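Local coordinates for protein short chain dehydrogenase (A0QTM2 homolog) (Mycobacterium thermoresistibile, PDB 3SC4) that probably catalyses NAD(P)-dependent oxidation or reduction of a substrate not yet identified, at residues F117-T128 against P165-C176; T193-A201 against G269-P280. All coordinates share one frame; numbering follows the deposited sequence.

Contact 1. Residues F117-T128 against P165-C176; sequences FDLMNGIQVRGT and PYMMAKYGMTLC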
# COMPACT_ATOMS: atom_id res chain seq x y z
N PHE B 117 8.29 4.26 -9.69
CA PHE B 117 7.54 3.65 -8.60
C PHE B 117 7.92 4.29 -7.28
O PHE B 117 7.04 4.65 -6.51
CB PHE B 117 7.80 2.14 -8.54
CG PHE B 117 7.16 1.46 -7.38
CD1 PHE B 117 5.92 0.87 -7.53
CD2 PHE B 117 7.78 1.44 -6.14
CE1 PHE B 117 5.31 0.25 -6.46
CE2 PHE B 117 7.18 0.82 -5.06
CZ PHE B 117 5.93 0.23 -5.22
N ASP B 118 9.22 4.42 -7.02
CA ASP B 118 9.72 4.98 -5.76
C ASP B 118 9.30 6.42 -5.57
O ASP B 118 9.05 6.87 -4.46
CB ASP B 118 11.24 4.92 -5.67
CG ASP B 118 11.75 3.53 -5.55
OD1 ASP B 118 10.96 2.63 -5.22
OD2 ASP B 118 12.94 3.33 -5.80
N LEU B 119 9.18 7.15 -6.64
CA LEU B 119 8.76 8.50 -6.48
C LEU B 119 7.29 8.52 -6.03
O LEU B 119 6.90 9.29 -5.12
CB LEU B 119 9.06 9.24 -7.77
CG LEU B 119 8.60 10.67 -7.86
CD1 LEU B 119 9.43 11.40 -8.93
CD2 LEU B 119 7.14 10.58 -8.20
N MET B 120 6.48 7.62 -6.58
CA MET B 120 5.07 7.54 -6.19
C MET B 120 4.87 7.00 -4.75
O MET B 120 4.11 7.56 -3.96
CB MET B 120 4.29 6.65 -7.18
CG MET B 120 4.17 7.23 -8.58
SD MET B 120 2.93 6.46 -9.65
CE MET B 120 4.05 5.38 -10.46
N ASN B 121 5.52 5.88 -4.45
CA ASN B 121 5.47 5.26 -3.14
C ASN B 121 6.07 6.26 -2.15
O ASN B 121 5.50 6.51 -1.07
CB ASN B 121 6.24 3.95 -3.21
CG ASN B 121 6.26 3.17 -1.87
OD1 ASN B 121 5.28 2.51 -1.49
ND2 ASN B 121 7.42 3.16 -1.23
N GLY B 122 7.19 6.88 -2.53
CA GLY B 122 7.91 7.78 -1.63
C GLY B 122 7.07 8.95 -1.18
O GLY B 122 6.92 9.21 0.01
N ILE B 123 6.50 9.66 -2.14
CA ILE B 123 5.78 10.86 -1.82
C ILE B 123 4.43 10.54 -1.16
O ILE B 123 4.03 11.22 -0.23
CB ILE B 123 5.57 11.73 -3.07
CG1 ILE B 123 6.92 12.28 -3.54
CG2 ILE B 123 4.66 12.85 -2.74
CD1 ILE B 123 6.88 13.02 -4.89
N GLN B 124 3.75 9.51 -1.62
CA GLN B 124 2.37 9.29 -1.21
C GLN B 124 2.17 8.33 -0.03
O GLN B 124 1.40 8.63 0.89
CB GLN B 124 1.51 8.86 -2.42
CG GLN B 124 1.16 10.05 -3.30
CD GLN B 124 0.78 9.73 -4.75
OE1 GLN B 124 -0.07 10.43 -5.33
NE2 GLN B 124 1.42 8.73 -5.35
N VAL B 125 2.82 7.18 -0.07
CA VAL B 125 2.63 6.18 0.97
C VAL B 125 3.57 6.52 2.10
O VAL B 125 3.15 6.79 3.19
CB VAL B 125 2.91 4.78 0.48
CG1 VAL B 125 2.60 3.79 1.57
CG2 VAL B 125 2.10 4.50 -0.80
N ARG B 126 4.86 6.55 1.80
CA ARG B 126 5.85 6.92 2.79
C ARG B 126 5.64 8.36 3.26
O ARG B 126 5.66 8.63 4.46
CB ARG B 126 7.24 6.73 2.20
CG ARG B 126 8.34 6.84 3.24
CD ARG B 126 9.70 6.54 2.64
NE ARG B 126 10.82 6.66 3.58
CZ ARG B 126 11.56 7.76 3.76
NH1 ARG B 126 11.26 8.88 3.11
NH2 ARG B 126 12.59 7.75 4.61
N GLY B 127 5.41 9.27 2.33
CA GLY B 127 5.20 10.66 2.66
C GLY B 127 4.00 10.90 3.57
O GLY B 127 4.09 11.66 4.55
N THR B 128 2.87 10.27 3.27
CA THR B 128 1.69 10.44 4.12
C THR B 128 1.97 9.92 5.52
O THR B 128 1.51 10.51 6.51
CB THR B 128 0.46 9.76 3.51
OG1 THR B 128 0.13 10.42 2.27
CG2 THR B 128 -0.74 9.80 4.47
N PRO B 165 1.02 0.43 -10.18
CA PRO B 165 1.84 1.34 -9.39
C PRO B 165 1.05 2.45 -8.72
O PRO B 165 1.18 2.70 -7.51
CB PRO B 165 2.81 1.93 -10.43
CG PRO B 165 2.82 0.90 -11.52
CD PRO B 165 1.45 0.36 -11.58
N TYR B 166 0.25 3.14 -9.50
CA TYR B 166 -0.53 4.27 -8.99
C TYR B 166 -1.61 3.80 -8.01
O TYR B 166 -1.80 4.42 -6.99
CB TYR B 166 -1.16 5.06 -10.15
CG TYR B 166 -1.82 6.35 -9.75
CD1 TYR B 166 -1.11 7.35 -9.12
CD2 TYR B 166 -3.14 6.58 -10.05
CE1 TYR B 166 -1.74 8.56 -8.75
CE2 TYR B 166 -3.78 7.75 -9.71
CZ TYR B 166 -3.09 8.75 -9.04
OH TYR B 166 -3.74 9.94 -8.71
N MET B 167 -2.31 2.71 -8.33
CA MET B 167 -3.31 2.17 -7.40
C MET B 167 -2.65 1.81 -6.09
O MET B 167 -3.20 2.08 -5.03
CB MET B 167 -3.98 0.96 -7.99
CG MET B 167 -4.94 0.26 -7.07
SD MET B 167 -4.13 -1.01 -6.03
CE MET B 167 -3.54 -2.18 -7.28
N MET B 168 -1.47 1.20 -6.15
CA MET B 168 -0.76 0.85 -4.91
C MET B 168 -0.48 2.08 -4.04
O MET B 168 -0.62 2.04 -2.80
CB MET B 168 0.58 0.14 -5.21
CG MET B 168 0.40 -1.30 -5.58
SD MET B 168 1.93 -2.03 -6.16
CE MET B 168 2.91 -1.99 -4.65
N ALA B 169 -0.01 3.14 -4.69
CA ALA B 169 0.35 4.35 -4.00
C ALA B 169 -0.90 5.01 -3.43
O ALA B 169 -0.93 5.36 -2.25
CB ALA B 169 1.11 5.31 -4.94
N LYS B 170 -1.94 5.15 -4.24
CA LYS B 170 -3.13 5.85 -3.75
C LYS B 170 -3.84 5.03 -2.69
O LYS B 170 -4.25 5.59 -1.69
CB LYS B 170 -4.12 6.23 -4.87
CG LYS B 170 -3.61 7.25 -5.91
CD LYS B 170 -2.96 8.51 -5.33
CE LYS B 170 -3.92 9.39 -4.54
NZ LYS B 170 -3.30 10.76 -4.26
N TYR B 171 -4.02 3.73 -2.89
CA TYR B 171 -4.63 2.91 -1.87
C TYR B 171 -3.77 2.87 -0.58
O TYR B 171 -4.30 2.83 0.54
CB TYR B 171 -4.84 1.47 -2.38
CG TYR B 171 -6.07 1.25 -3.27
CD1 TYR B 171 -6.72 2.29 -3.91
CD2 TYR B 171 -6.53 -0.02 -3.51
CE1 TYR B 171 -7.83 2.05 -4.74
CE2 TYR B 171 -7.61 -0.26 -4.32
CZ TYR B 171 -8.26 0.77 -4.94
OH TYR B 171 -9.35 0.50 -5.75
N GLY B 172 -2.45 2.87 -0.76
CA GLY B 172 -1.52 2.93 0.37
C GLY B 172 -1.73 4.15 1.24
O GLY B 172 -1.72 4.04 2.47
N MET B 173 -1.95 5.31 0.61
CA MET B 173 -2.31 6.57 1.32
C MET B 173 -3.58 6.38 2.10
O MET B 173 -3.66 6.74 3.26
CB MET B 173 -2.54 7.74 0.36
CG MET B 173 -1.38 8.51 -0.03
SD MET B 173 -1.80 9.87 -1.14
CE MET B 173 -2.12 11.27 -0.08
N THR B 174 -4.61 5.86 1.45
CA THR B 174 -5.89 5.63 2.13
C THR B 174 -5.71 4.66 3.30
O THR B 174 -6.14 4.92 4.42
CB THR B 174 -6.93 5.15 1.10
OG1 THR B 174 -7.25 6.25 0.20
CG2 THR B 174 -8.22 4.62 1.80
N LEU B 175 -5.01 3.56 3.09
CA LEU B 175 -4.79 2.61 4.19
C LEU B 175 -4.06 3.24 5.38
O LEU B 175 -4.36 2.96 6.55
CB LEU B 175 -4.04 1.38 3.69
CG LEU B 175 -4.86 0.44 2.81
CD1 LEU B 175 -3.97 -0.65 2.24
CD2 LEU B 175 -6.02 -0.16 3.63
N CYS B 176 -3.11 4.12 5.09
CA CYS B 176 -2.44 4.84 6.15
C CYS B 176 -3.47 5.65 6.95
O CYS B 176 -3.51 5.59 8.19
CB CYS B 176 -1.38 5.74 5.58
SG CYS B 176 -0.38 6.52 6.82
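Gln124 leaves its helix with CG beside the backbone N (chi1 -77°) and runs extended from there, which sets it as a knob among Tyr166, Ala169, Lys170 and Met173. The two Rossmann-fold helices are nearly parallel, with the axes of 117-128 and 165-176 at 8° and 7.9 Å apart. Tyr166 and Lys170 fit the Tyr-X-X-X-Lys signature of short-chain dehydrogenases, so the knob probably borders the active site. Its amide is held mainly from outside helix 165-176: NE2 donates to Met120 O (3.2 Å), whose carbonyl plane Gln124 N reaches from the opposite face, and OE1 accepts from Ala103 N. Lys170 NZ adds only a weak bond to Gln124 OE1 (3.4 Å), its stronger partner being Leu150 O. Ala169 CB packs 3.5 Å from Gln124 NE2, while Val125 CG2 rests 3.5 Å from Ala169 O. Met120 bends at chi3, laying CE 3.7 Å from Pro165 CB with SD at the edge of the Tyr166 ring, a Met-aromatic contact. The Phe117 ring stacks on Tyr129 of the second subunit, and near its plane Met168 CE meets the edge at Phe117 CE1, 3.7 Å away.

Contact 2. Residues T193-A201 against G269-P280; sequences TLWPRTTVA and GVDLWVDSPNPP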
# COMPACT_ATOMS: atom_id res chain seq x y z
N THR B 193 -10.27 10.18 4.56
CA THR B 193 -9.80 10.45 3.21
C THR B 193 -10.89 11.17 2.44
O THR B 193 -12.07 11.05 2.76
CB THR B 193 -9.42 9.16 2.46
OG1 THR B 193 -10.60 8.39 2.26
CG2 THR B 193 -8.40 8.34 3.24
N LEU B 194 -10.49 11.89 1.39
CA LEU B 194 -11.42 12.70 0.60
C LEU B 194 -10.99 12.70 -0.83
O LEU B 194 -9.81 13.00 -1.12
CB LEU B 194 -11.47 14.13 1.15
CG LEU B 194 -12.45 15.12 0.54
CD1 LEU B 194 -13.87 14.62 0.77
CD2 LEU B 194 -12.25 16.59 1.10
N TRP B 195 -11.95 12.43 -1.73
CA TRP B 195 -11.69 12.18 -3.15
C TRP B 195 -12.84 12.74 -4.01
O TRP B 195 -14.01 12.62 -3.62
CB TRP B 195 -11.57 10.67 -3.35
CG TRP B 195 -10.99 10.20 -4.67
CD1 TRP B 195 -11.63 9.49 -5.63
CD2 TRP B 195 -9.64 10.33 -5.11
NE1 TRP B 195 -10.78 9.20 -6.65
CE2 TRP B 195 -9.55 9.72 -6.36
CE3 TRP B 195 -8.50 10.95 -4.58
CZ2 TRP B 195 -8.37 9.69 -7.11
CZ3 TRP B 195 -7.32 10.92 -5.30
CH2 TRP B 195 -7.26 10.29 -6.56
N PRO B 196 -12.55 13.35 -5.16
CA PRO B 196 -13.60 13.96 -5.95
C PRO B 196 -14.18 12.98 -6.97
O PRO B 196 -13.50 12.08 -7.42
CB PRO B 196 -12.85 15.08 -6.66
CG PRO B 196 -11.52 14.51 -6.91
CD PRO B 196 -11.24 13.54 -5.80
N ARG B 197 -15.43 13.16 -7.35
CA ARG B 197 -16.08 12.21 -8.24
C ARG B 197 -15.70 12.41 -9.69
O ARG B 197 -15.84 11.49 -10.50
CB ARG B 197 -17.61 12.30 -8.14
CG ARG B 197 -18.18 11.62 -6.96
CD ARG B 197 -19.68 11.56 -7.05
NE ARG B 197 -20.23 10.72 -6.00
CZ ARG B 197 -20.60 9.44 -6.13
NH1 ARG B 197 -20.48 8.79 -7.28
NH2 ARG B 197 -21.08 8.80 -5.09
N THR B 198 -15.30 13.63 -10.05
CA THR B 198 -14.93 13.93 -11.42
C THR B 198 -13.47 14.31 -11.45
O THR B 198 -12.86 14.51 -10.40
CB THR B 198 -15.71 15.13 -11.93
OG1 THR B 198 -15.17 16.32 -11.33
CG2 THR B 198 -17.20 14.98 -11.61
N THR B 199 -12.90 14.45 -12.64
CA THR B 199 -11.57 15.04 -12.75
C THR B 199 -11.73 16.49 -12.37
O THR B 199 -12.76 17.08 -12.62
CB THR B 199 -11.02 14.98 -14.17
OG1 THR B 199 -12.02 15.45 -15.09
CG2 THR B 199 -10.68 13.58 -14.50
N VAL B 200 -10.69 17.06 -11.76
CA VAL B 200 -10.65 18.47 -11.40
C VAL B 200 -9.67 19.22 -12.28
O VAL B 200 -8.49 18.89 -12.31
CB VAL B 200 -10.20 18.67 -9.93
CG1 VAL B 200 -10.09 20.15 -9.64
CG2 VAL B 200 -11.19 17.99 -8.98
N ALA B 201 -10.17 20.23 -12.99
CA ALA B 201 -9.34 21.03 -13.90
C ALA B 201 -8.68 22.15 -13.11
O ALA B 201 -9.33 22.90 -12.41
CB ALA B 201 -10.19 21.60 -15.02
N GLY B 269 -17.45 13.79 -16.68
CA GLY B 269 -16.62 12.59 -16.65
C GLY B 269 -16.41 12.11 -15.22
O GLY B 269 -16.74 12.81 -14.25
N VAL B 270 -15.85 10.91 -15.07
CA VAL B 270 -15.65 10.33 -13.73
C VAL B 270 -14.18 10.24 -13.36
O VAL B 270 -13.34 9.94 -14.19
CB VAL B 270 -16.33 8.91 -13.56
CG1 VAL B 270 -17.82 9.05 -13.56
CG2 VAL B 270 -15.85 7.90 -14.64
N ASP B 271 -13.89 10.48 -12.09
CA ASP B 271 -12.54 10.29 -11.56
C ASP B 271 -12.24 8.79 -11.58
O ASP B 271 -13.15 7.97 -11.70
CB ASP B 271 -12.48 10.87 -10.14
CG ASP B 271 -11.07 11.10 -9.61
OD1 ASP B 271 -10.08 10.92 -10.33
OD2 ASP B 271 -10.95 11.50 -8.43
N LEU B 272 -10.98 8.42 -11.46
CA LEU B 272 -10.62 7.05 -11.16
C LEU B 272 -11.29 6.63 -9.83
O LEU B 272 -11.44 7.45 -8.93
CB LEU B 272 -9.11 6.91 -11.00
CG LEU B 272 -8.22 7.21 -12.22
CD1 LEU B 272 -6.75 6.89 -11.91
CD2 LEU B 272 -8.69 6.45 -13.45
N TRP B 273 -11.69 5.36 -9.75
CA TRP B 273 -12.26 4.76 -8.54
C TRP B 273 -13.66 5.27 -8.21
O TRP B 273 -14.11 5.13 -7.10
CB TRP B 273 -11.29 4.87 -7.32
CG TRP B 273 -10.01 4.17 -7.60
CD1 TRP B 273 -9.87 2.84 -7.86
CD2 TRP B 273 -8.70 4.74 -7.74
NE1 TRP B 273 -8.57 2.54 -8.14
CE2 TRP B 273 -7.81 3.68 -8.05
CE3 TRP B 273 -8.17 6.03 -7.59
CZ2 TRP B 273 -6.43 3.87 -8.26
CZ3 TRP B 273 -6.79 6.22 -7.81
CH2 TRP B 273 -5.94 5.13 -8.13
N VAL B 274 -14.35 5.82 -9.20
CA VAL B 274 -15.68 6.36 -9.02
C VAL B 274 -16.59 5.91 -10.14
O VAL B 274 -16.20 5.91 -11.33
CB VAL B 274 -15.62 7.89 -8.94
CG1 VAL B 274 -17.03 8.50 -9.05
CG2 VAL B 274 -14.93 8.30 -7.63
N ASP B 275 -17.80 5.50 -9.78
CA ASP B 275 -18.78 5.01 -10.78
C ASP B 275 -19.54 6.12 -11.47
O ASP B 275 -19.90 5.98 -12.62
CB ASP B 275 -19.82 4.07 -10.13
CG ASP B 275 -19.26 2.65 -9.85
OD1 ASP B 275 -18.54 2.11 -10.74
OD2 ASP B 275 -19.57 2.09 -8.75
N SER B 276 -19.81 7.21 -10.76
CA SER B 276 -20.71 8.26 -11.26
C SER B 276 -20.21 9.64 -10.93
O SER B 276 -19.69 9.87 -9.87
CB SER B 276 -22.11 8.12 -10.63
OG SER B 276 -22.64 6.82 -10.83
N PRO B 277 -20.44 10.60 -11.82
CA PRO B 277 -20.00 11.96 -11.54
C PRO B 277 -20.77 12.66 -10.42
O PRO B 277 -20.25 13.60 -9.84
CB PRO B 277 -20.21 12.67 -12.88
CG PRO B 277 -21.29 11.89 -13.53
CD PRO B 277 -21.13 10.49 -13.12
N ASN B 278 -21.97 12.18 -10.10
CA ASN B 278 -22.77 12.76 -9.01
C ASN B 278 -23.17 11.72 -7.98
O ASN B 278 -23.17 10.53 -8.27
CB ASN B 278 -24.01 13.44 -9.56
CG ASN B 278 -23.68 14.65 -10.40
OD1 ASN B 278 -22.76 15.40 -10.09
ND2 ASN B 278 -24.43 14.86 -11.45
N PRO B 279 -23.50 12.17 -6.77
CA PRO B 279 -23.98 11.20 -5.79
C PRO B 279 -25.24 10.46 -6.27
O PRO B 279 -25.96 10.97 -7.16
CB PRO B 279 -24.27 12.05 -4.54
CG PRO B 279 -23.37 13.27 -4.73
CD PRO B 279 -23.36 13.52 -6.19
N PRO B 280 -25.49 9.27 -5.72
CA PRO B 280 -26.73 8.55 -6.04
C PRO B 280 -27.94 9.43 -5.81
O PRO B 280 -28.03 10.10 -4.78
CB PRO B 280 -26.74 7.36 -5.07
CG PRO B 280 -25.34 7.26 -4.46
CD PRO B 280 -24.52 8.43 -4.98
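Trp195 and Arg197, at the end of strand 190-195 and just beyond it, are received by the loop 269-280, which follows helix 245-252 near the C-terminus. In this Rossmann fold the segment after the strand begins with Pro196-Arg197, probably where many short-chain dehydrogenases carry Pro-Gly. The tight half is built on the type II turn from Asp271 to Val274. Trp195 NE1 gives a nearly straight bond (171°) to Leu272 O at 2.9 Å, the acceptor lying in the indole plane. Asp271 turns its CG beside its own carbonyl carbon (chi1 -164°), which lays the carboxylate over one indole face, the two planes only 15° apart, while Val274 CG2 meets the ring edge at Trp195 CD1 and the Trp273 indole comes against it obliquely. Next along, Asp271 N donates to Arg197 O (2.7 Å), approaching from above the carbonyl plane. Arg197, buried and extended from CG to NE, crosses Val274 and hands NH1 to Ser276 O at 2.9 Å, an acceptor close to the guanidinium plane. Asn278 O and Pro279 CA cover one guanidinium face, and NE forms a salt bridge with Asp247. The other side is looser and more open to solvent: exposed Val270 turns its side chain away, and Thr199, also exposed, bonds to Ser218 instead. Pro280, exposed, marks a similar fringe, its CD 3.5 Å from Arg197 NH2. Chemically, the arginine's charge is answered by Asp247 and by Ser276 O, with Asn278 O lying over one face of the group without a hydrogen bond, whereas Asp271 OD2 sits only 2.8 Å from another acceptor, Pro196 O, a pairing that may favour the protonated carboxylic acid if the modelled geometry is right.

Overall arrangement
Contact 1 pairs two helices on one side of the parallel sheet; contact 2 joins the end of strand 190-195 to the C-terminal loop. Helix 164-183 leads directly to strand 190-195, so the contacts follow in series along the chain. Their centres lie 19 Å apart, yet Tyr166, Met167 and Tyr171 of helix 165-176 meet the turn of contact 2: Tyr171 OH packs 3.2 Å from Trp273 CD1, and Tyr166 CD2 is 3.7 Å from Trp273 CH2. Trp195 also touches Lys170. Tyr166 and Lys170, the probably catalytic pair as in relatives, are thus part of contact 1 and have Trp195 and Trp273 of contact 2 beside them, perhaps bordering the substrate site.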